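PDB 3Q2K: oxidoreductase from Bordetella pertussis, which probably catalyses the NAD-dependent oxidation of a UDP-linked N-acetylglucosaminuronic acid on the biosynthetic route to 2,3-diacetamido-2,3-dideoxy-D-mannuronic acid. Local coordinates for residues 148-153 with 212-217; 120-125 with 319-324. All blocks are in the same frame, centred on the assembly; numbering follows the deposited sequence.

Both interactions join the NAD-binding Rossmann domain to the C-terminal alpha/beta domain, and their centres lie about 10 Å apart. They are tied directly: the backbone N of Val149 lies 2.9 Å from Ser121 O, a probable hydrogen bond, while Tyr324 OH makes a weak hydrogen bond to Val148 O. Residues 120-125 and 319-324 are far apart in sequence, and the loop they close includes both segments of interaction 1. The NADH carboxamide is the common point. Its nitrogen N7N is shared by Gln151 of interaction 1 and Glu122 of interaction 2, so the two contacts together hold the carboxamide and probably help set the orientation of the nicotinamide ring beside the UDP-sugar.

Interaction 1: residues 148-153 with 212-217; sequences VVKQNR and YVDLLD. With NAI (1,4-dihydronicotinamide adenine dinucleotide), chain U.
Arg153 and Asp214 form a two-pronged salt bridge where the loop following strand 146-148 of the Rossmann fold meets helix 210-220 of the C-terminal domain. Arg153 presents its guanidinium edge side-on: NE reaches Asp214 OD2 and NH2 reaches OD1, each at 2.8 Å and both almost straight. Both oxygens use their syn lone pairs, and the two planar groups are only 15° apart. An extended arginine can span this gap, and a short aspartate suits the helix surface because its CB points toward the loop and CG, anti to the backbone N (chi1 -177°), carries the carboxylate to the arginine. Lys150 adds its aliphatic length beside the carboxylate, with CG 3.4 Å from Asp214 OD2. Its NZ stops 5.0 Å from Asp214 OD1, so it may contribute to the electrostatics without making a salt bridge.

In the next shell, Glu344 forms a salt bridge with Arg153 NH1 and Trp218 a cation-pi contact with the same side chain, giving this buried charge several partners. At the substrate end, the Asn152 amide stands almost perpendicular to the Tyr212 ring, and a water hydrogen-bonded to Tyr212 OH also accepts a weak bond from Asn152 ND2. Gln151 turns to the cofactor instead. Its primary amide matches the nicotinamide carboxamide: NE2 donates to O7N at 2.8 Å, and OE1 accepts from N7N at 3.2 Å.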
# COMPACT_ATOMS: atom_id res chain seq x y z
N VAL C 148 29.65 14.57 -18.69
CA VAL C 148 28.30 15.09 -18.87
C VAL C 148 28.32 16.60 -18.64
O VAL C 148 28.86 17.12 -17.66
CB VAL C 148 27.32 14.40 -17.90
CG1 VAL C 148 25.93 15.03 -18.03
CG2 VAL C 148 27.36 12.89 -18.15
N VAL C 149 27.74 17.37 -19.55
CA VAL C 149 27.90 18.82 -19.46
C VAL C 149 27.07 19.33 -18.29
O VAL C 149 25.86 19.16 -18.29
CB VAL C 149 27.44 19.52 -20.75
CG1 VAL C 149 27.38 21.02 -20.55
CG2 VAL C 149 28.40 19.16 -21.86
N LYS C 150 27.70 19.94 -17.29
CA LYS C 150 26.89 20.54 -16.24
C LYS C 150 27.54 21.88 -15.96
O LYS C 150 28.20 22.04 -14.93
CB LYS C 150 26.87 19.67 -14.98
CG LYS C 150 25.48 19.37 -14.48
CD LYS C 150 24.95 18.20 -15.28
CE LYS C 150 23.60 17.76 -14.70
NZ LYS C 150 22.41 17.96 -15.57
N GLN C 151 27.31 22.86 -16.83
CA GLN C 151 28.16 24.04 -16.77
C GLN C 151 27.96 24.86 -15.51
O GLN C 151 28.91 25.52 -15.07
CB GLN C 151 28.17 24.90 -18.04
CG GLN C 151 26.90 25.69 -18.33
CD GLN C 151 25.90 24.87 -19.11
OE1 GLN C 151 25.86 23.64 -19.00
NE2 GLN C 151 25.12 25.54 -19.95
N ASN C 152 26.77 24.82 -14.91
CA ASN C 152 26.52 25.75 -13.82
C ASN C 152 27.43 25.41 -12.66
O ASN C 152 27.65 26.23 -11.77
CB ASN C 152 25.07 25.70 -13.32
CG ASN C 152 24.08 26.34 -14.28
OD1 ASN C 152 24.41 26.73 -15.41
ND2 ASN C 152 22.83 26.40 -13.87
N ARG C 153 27.98 24.20 -12.68
CA ARG C 153 28.87 23.84 -11.58
C ARG C 153 30.08 24.77 -11.48
O ARG C 153 30.70 24.93 -10.43
CB ARG C 153 29.28 22.37 -11.68
CG ARG C 153 28.23 21.38 -11.25
CD ARG C 153 28.82 19.98 -11.30
NE ARG C 153 27.83 18.94 -11.02
CZ ARG C 153 28.14 17.72 -10.58
NH1 ARG C 153 29.39 17.36 -10.35
NH2 ARG C 153 27.18 16.83 -10.36
N TYR C 212 19.35 22.19 -12.06
CA TYR C 212 18.95 22.56 -10.70
C TYR C 212 18.72 21.32 -9.85
O TYR C 212 19.09 21.30 -8.68
CB TYR C 212 17.74 23.49 -10.71
CG TYR C 212 18.17 24.78 -11.37
CD1 TYR C 212 18.51 25.88 -10.61
CD2 TYR C 212 18.31 24.85 -12.75
CE1 TYR C 212 18.95 27.04 -11.22
CE2 TYR C 212 18.77 25.99 -13.37
CZ TYR C 212 19.10 27.08 -12.59
OH TYR C 212 19.52 28.24 -13.19
N VAL C 213 18.16 20.27 -10.44
CA VAL C 213 18.11 18.99 -9.75
C VAL C 213 19.51 18.53 -9.39
O VAL C 213 19.68 18.03 -8.28
CB VAL C 213 17.34 17.95 -10.58
CG1 VAL C 213 17.41 16.57 -9.95
CG2 VAL C 213 15.91 18.41 -10.65
N ASP C 214 20.48 18.81 -10.27
CA ASP C 214 21.88 18.45 -10.09
C ASP C 214 22.46 19.06 -8.81
O ASP C 214 23.26 18.42 -8.14
CB ASP C 214 22.74 18.90 -11.28
CG ASP C 214 24.20 18.48 -11.15
OD1 ASP C 214 24.48 17.27 -11.04
OD2 ASP C 214 25.10 19.35 -11.15
N LEU C 215 22.06 20.28 -8.48
CA LEU C 215 22.53 20.94 -7.26
C LEU C 215 22.16 20.25 -5.96
O LEU C 215 22.88 20.40 -4.97
CB LEU C 215 21.98 22.37 -7.18
CG LEU C 215 22.19 23.22 -8.44
CD1 LEU C 215 21.77 24.66 -8.13
CD2 LEU C 215 23.67 23.19 -8.80
N LEU C 216 21.04 19.52 -5.95
CA LEU C 216 20.59 18.83 -4.74
C LEU C 216 21.63 17.90 -4.15
O LEU C 216 21.97 17.99 -2.97
CB LEU C 216 19.26 18.10 -4.96
CG LEU C 216 18.21 19.07 -5.52
CD1 LEU C 216 16.96 18.32 -5.95
CD2 LEU C 216 17.87 20.12 -4.47
N ASP C 217 22.13 16.99 -4.99
CA ASP C 217 23.14 16.06 -4.51
C ASP C 217 24.53 16.71 -4.51
O ASP C 217 25.24 16.64 -3.51
CB ASP C 217 23.19 14.80 -5.38
CG ASP C 217 24.23 13.83 -4.87
OD1 ASP C 217 25.43 14.18 -4.94
OD2 ASP C 217 23.84 12.76 -4.37
PA NAI U . 18.01 20.99 -31.35
O1A NAI U . 16.78 20.56 -32.04
O2A NAI U . 18.22 22.55 -31.67
O5B NAI U . 19.39 20.50 -32.02
C5B NAI U . 19.14 19.24 -32.63
C4B NAI U . 20.15 18.80 -33.68
O4B NAI U . 20.40 17.39 -33.57
C3B NAI U . 19.33 19.10 -34.95
O3B NAI U . 20.17 19.83 -35.84
C2B NAI U . 18.92 17.66 -35.35
O2B NAI U . 18.81 17.49 -36.77
C1B NAI U . 20.21 16.93 -34.91
N9A NAI U . 19.93 15.50 -34.92
C8A NAI U . 18.75 14.87 -34.72
N7A NAI U . 18.97 13.58 -34.80
C5A NAI U . 20.26 13.30 -35.07
C6A NAI U . 21.05 12.15 -35.25
N6A NAI U . 20.51 10.88 -35.15
N1A NAI U . 22.34 12.32 -35.48
C2A NAI U . 22.90 13.52 -35.52
N3A NAI U . 22.20 14.62 -35.36
C4A NAI U . 20.90 14.56 -35.12
O3 NAI U . 17.80 21.08 -29.76
PN NAI U . 19.08 21.50 -28.89
O1N NAI U . 18.49 22.66 -28.06
O2N NAI U . 20.36 22.08 -29.52
O5D NAI U . 19.30 20.28 -27.85
C5D NAI U . 20.67 20.31 -27.45
C4D NAI U . 20.99 19.09 -26.58
O4D NAI U . 21.81 19.78 -25.60
C3D NAI U . 19.77 18.55 -25.80
O3D NAI U . 20.10 17.48 -24.92
C2D NAI U . 19.50 19.76 -24.88
O2D NAI U . 18.94 19.24 -23.68
C1D NAI U . 20.96 20.11 -24.50
N1N NAI U . 21.15 21.53 -24.22
C2N NAI U . 21.93 21.84 -23.20
C3N NAI U . 22.13 23.19 -22.92
C7N NAI U . 22.98 23.56 -21.78
O7N NAI U . 22.85 24.65 -21.27
N7N NAI U . 23.86 22.65 -21.31
C4N NAI U . 21.50 24.16 -23.70
C5N NAI U . 20.69 23.75 -24.73
C6N NAI U . 20.53 22.40 -24.99
O HOH W 1 20.64 27.78 -15.97

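Interaction 2: residues 120-125 with 319-324; sequences VSEKPM and FGHPLY. With NAI (1,4-dihydronicotinamide adenine dinucleotide), chain U.
His321 NE2 donates to Glu122 OE1 across 2.9 Å, joining helix 321-333 to the Glu-Lys-Pro motif after strand 118-121, a feature of the Rossmann domain in the Gfo/Idh/MocA family. The acceptor sits at the imidazole edge, in the ring plane, but the N-H...O angle is a bent 146° and the carboxylate is turned 69° from the ring. A histidine suits the place because it offers a flat side chain with an N-H at its rim. His45 gives Glu122 OE1 a second hydrogen bond.

The other oxygen of Glu122 is just as heavily used. OE2 accepts from Lys123 N on its anti side. The carboxamide nitrogen N7N of NADH also donates to Glu122 OE2, at 3.0 Å and nearly straight. CB and CG lie beside the nicotinamide ribose, CG 3.2 Å from NADH O4D, and the bend at chi2 (-71°) turns the carboxylate toward histidine and carboxamide. Glutamate thus has both the reach for histidine and cofactor and two oxygens to share between them.

The remainder of the contact is much looser. Val120 CG1 meets Tyr324 CE1 at 4.2 Å, an apolar touch obliquely placed to the ring, and the chain before the helix runs outward to solvent at Phe319, which is poorly ordered.

On the cofactor side the contacts are polar and close again. The peptide between Lys123 and Pro124 is cis, and Lys123, whose NZ also bonds the UDP-sugar, takes hydrogen bonds on its carbonyl O from NADH O2D and O3D, each at 3.1 Å.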
# COMPACT_ATOMS: atom_id res chain seq x y z
N VAL C 120 31.54 13.41 -24.79
CA VAL C 120 31.05 14.52 -23.99
C VAL C 120 29.55 14.59 -24.26
O VAL C 120 29.15 15.02 -25.34
CB VAL C 120 31.72 15.87 -24.31
CG1 VAL C 120 31.17 16.97 -23.40
CG2 VAL C 120 33.22 15.78 -24.12
N SER C 121 28.72 14.11 -23.33
CA SER C 121 27.28 14.13 -23.58
C SER C 121 26.64 15.40 -23.03
O SER C 121 26.97 15.79 -21.91
CB SER C 121 26.59 12.93 -22.91
OG SER C 121 25.22 12.92 -23.24
N GLU C 122 25.75 16.03 -23.79
CA GLU C 122 24.99 17.14 -23.22
C GLU C 122 24.03 16.67 -22.14
O GLU C 122 23.70 15.48 -22.09
CB GLU C 122 24.17 17.88 -24.29
CG GLU C 122 24.88 19.11 -24.80
CD GLU C 122 24.93 20.21 -23.75
OE1 GLU C 122 25.52 21.28 -24.00
OE2 GLU C 122 24.36 19.99 -22.66
N LYS C 123 23.59 17.58 -21.28
CA LYS C 123 22.60 17.22 -20.27
C LYS C 123 21.24 17.05 -20.93
O LYS C 123 20.99 17.61 -21.99
CB LYS C 123 22.60 18.16 -19.06
CG LYS C 123 22.38 19.64 -19.34
CD LYS C 123 21.25 19.86 -20.34
CE LYS C 123 19.89 20.22 -19.75
NZ LYS C 123 18.98 20.60 -20.88
N PRO C 124 20.39 16.19 -20.35
CA PRO C 124 20.92 15.28 -19.34
C PRO C 124 21.44 14.07 -20.12
O PRO C 124 21.20 13.97 -21.32
CB PRO C 124 19.65 14.89 -18.58
CG PRO C 124 18.65 14.77 -19.70
CD PRO C 124 18.97 15.92 -20.64
N MET C 125 22.10 13.13 -19.45
CA MET C 125 22.77 12.08 -20.21
C MET C 125 21.78 11.12 -20.86
O MET C 125 22.14 10.39 -21.79
CB MET C 125 23.72 11.29 -19.30
CG MET C 125 23.10 10.63 -18.06
SD MET C 125 24.30 10.09 -16.81
CE MET C 125 25.30 9.01 -17.84
N PHE C 319 26.49 31.74 -21.80
CA PHE C 319 27.73 31.29 -22.43
C PHE C 319 28.57 30.54 -21.41
O PHE C 319 29.71 30.92 -21.13
CB PHE C 319 28.58 32.47 -22.93
CG PHE C 319 27.87 33.46 -23.82
CD1 PHE C 319 27.72 33.23 -25.18
CD2 PHE C 319 27.43 34.68 -23.31
CE1 PHE C 319 27.09 34.16 -26.00
CE2 PHE C 319 26.81 35.63 -24.12
CZ PHE C 319 26.64 35.37 -25.48
N GLY C 320 28.02 29.48 -20.82
CA GLY C 320 28.74 28.78 -19.77
C GLY C 320 29.71 27.72 -20.24
O GLY C 320 30.62 27.29 -19.53
N HIS C 321 29.51 27.27 -21.48
CA HIS C 321 30.33 26.15 -21.91
C HIS C 321 31.84 26.41 -21.91
O HIS C 321 32.59 25.47 -21.66
CB HIS C 321 29.85 25.60 -23.26
CG HIS C 321 28.45 25.08 -23.24
ND1 HIS C 321 27.35 25.92 -23.25
CD2 HIS C 321 27.97 23.82 -23.30
CE1 HIS C 321 26.25 25.18 -23.30
NE2 HIS C 321 26.60 23.91 -23.29
N PRO C 322 32.29 27.64 -22.19
CA PRO C 322 33.74 27.86 -22.31
C PRO C 322 34.46 27.35 -21.07
O PRO C 322 35.51 26.70 -21.16
CB PRO C 322 33.89 29.38 -22.48
CG PRO C 322 32.51 29.95 -22.31
CD PRO C 322 31.55 28.83 -22.63
N LEU C 323 33.89 27.66 -19.91
CA LEU C 323 34.42 27.18 -18.64
C LEU C 323 34.37 25.67 -18.44
O LEU C 323 35.30 25.08 -17.90
CB LEU C 323 33.60 27.83 -17.52
CG LEU C 323 34.14 29.24 -17.27
CD1 LEU C 323 33.07 30.09 -16.60
CD2 LEU C 323 35.41 29.04 -16.45
N TYR C 324 33.27 25.04 -18.85
CA TYR C 324 33.20 23.59 -18.72
C TYR C 324 34.32 22.93 -19.52
O TYR C 324 34.85 21.89 -19.14
CB TYR C 324 31.85 23.05 -19.19
CG TYR C 324 31.69 21.54 -19.07
CD1 TYR C 324 32.03 20.71 -20.12
CD2 TYR C 324 31.22 20.95 -17.90
CE1 TYR C 324 31.88 19.34 -20.04
CE2 TYR C 324 31.08 19.57 -17.80
CZ TYR C 324 31.44 18.77 -18.86
OH TYR C 324 31.29 17.40 -18.81
PA NAI U . 18.01 20.99 -31.35
O1A NAI U . 16.78 20.56 -32.04
O2A NAI U . 18.22 22.55 -31.67
O5B NAI U . 19.39 20.50 -32.02
C5B NAI U . 19.14 19.24 -32.63
C4B NAI U . 20.15 18.80 -33.68
O4B NAI U . 20.40 17.39 -33.57
C3B NAI U . 19.33 19.10 -34.95
O3B NAI U . 20.17 19.83 -35.84
C2B NAI U . 18.92 17.66 -35.35
O2B NAI U . 18.81 17.49 -36.77
C1B NAI U . 20.21 16.93 -34.91
N9A NAI U . 19.93 15.50 -34.92
C8A NAI U . 18.75 14.87 -34.72
N7A NAI U . 18.97 13.58 -34.80
C5A NAI U . 20.26 13.30 -35.07
C6A NAI U . 21.05 12.15 -35.25
N6A NAI U . 20.51 10.88 -35.15
N1A NAI U . 22.34 12.32 -35.48
C2A NAI U . 22.90 13.52 -35.52
N3A NAI U . 22.20 14.62 -35.36
C4A NAI U . 20.90 14.56 -35.12
O3 NAI U . 17.80 21.08 -29.76
PN NAI U . 19.08 21.50 -28.89
O1N NAI U . 18.49 22.66 -28.06
O2N NAI U . 20.36 22.08 -29.52
O5D NAI U . 19.30 20.28 -27.85
C5D NAI U . 20.67 20.31 -27.45
C4D NAI U . 20.99 19.09 -26.58
O4D NAI U . 21.81 19.78 -25.60
C3D NAI U . 19.77 18.55 -25.80
O3D NAI U . 20.10 17.48 -24.92
C2D NAI U . 19.50 19.76 -24.88
O2D NAI U . 18.94 19.24 -23.68
C1D NAI U . 20.96 20.11 -24.50
N1N NAI U . 21.15 21.53 -24.22
C2N NAI U . 21.93 21.84 -23.20
C3N NAI U . 22.13 23.19 -22.92
C7N NAI U . 22.98 23.56 -21.78
O7N NAI U . 22.85 24.65 -21.27
N7N NAI U . 23.86 22.65 -21.31
C4N NAI U . 21.50 24.16 -23.70
C5N NAI U . 20.69 23.75 -24.73
C6N NAI U . 20.53 22.40 -24.99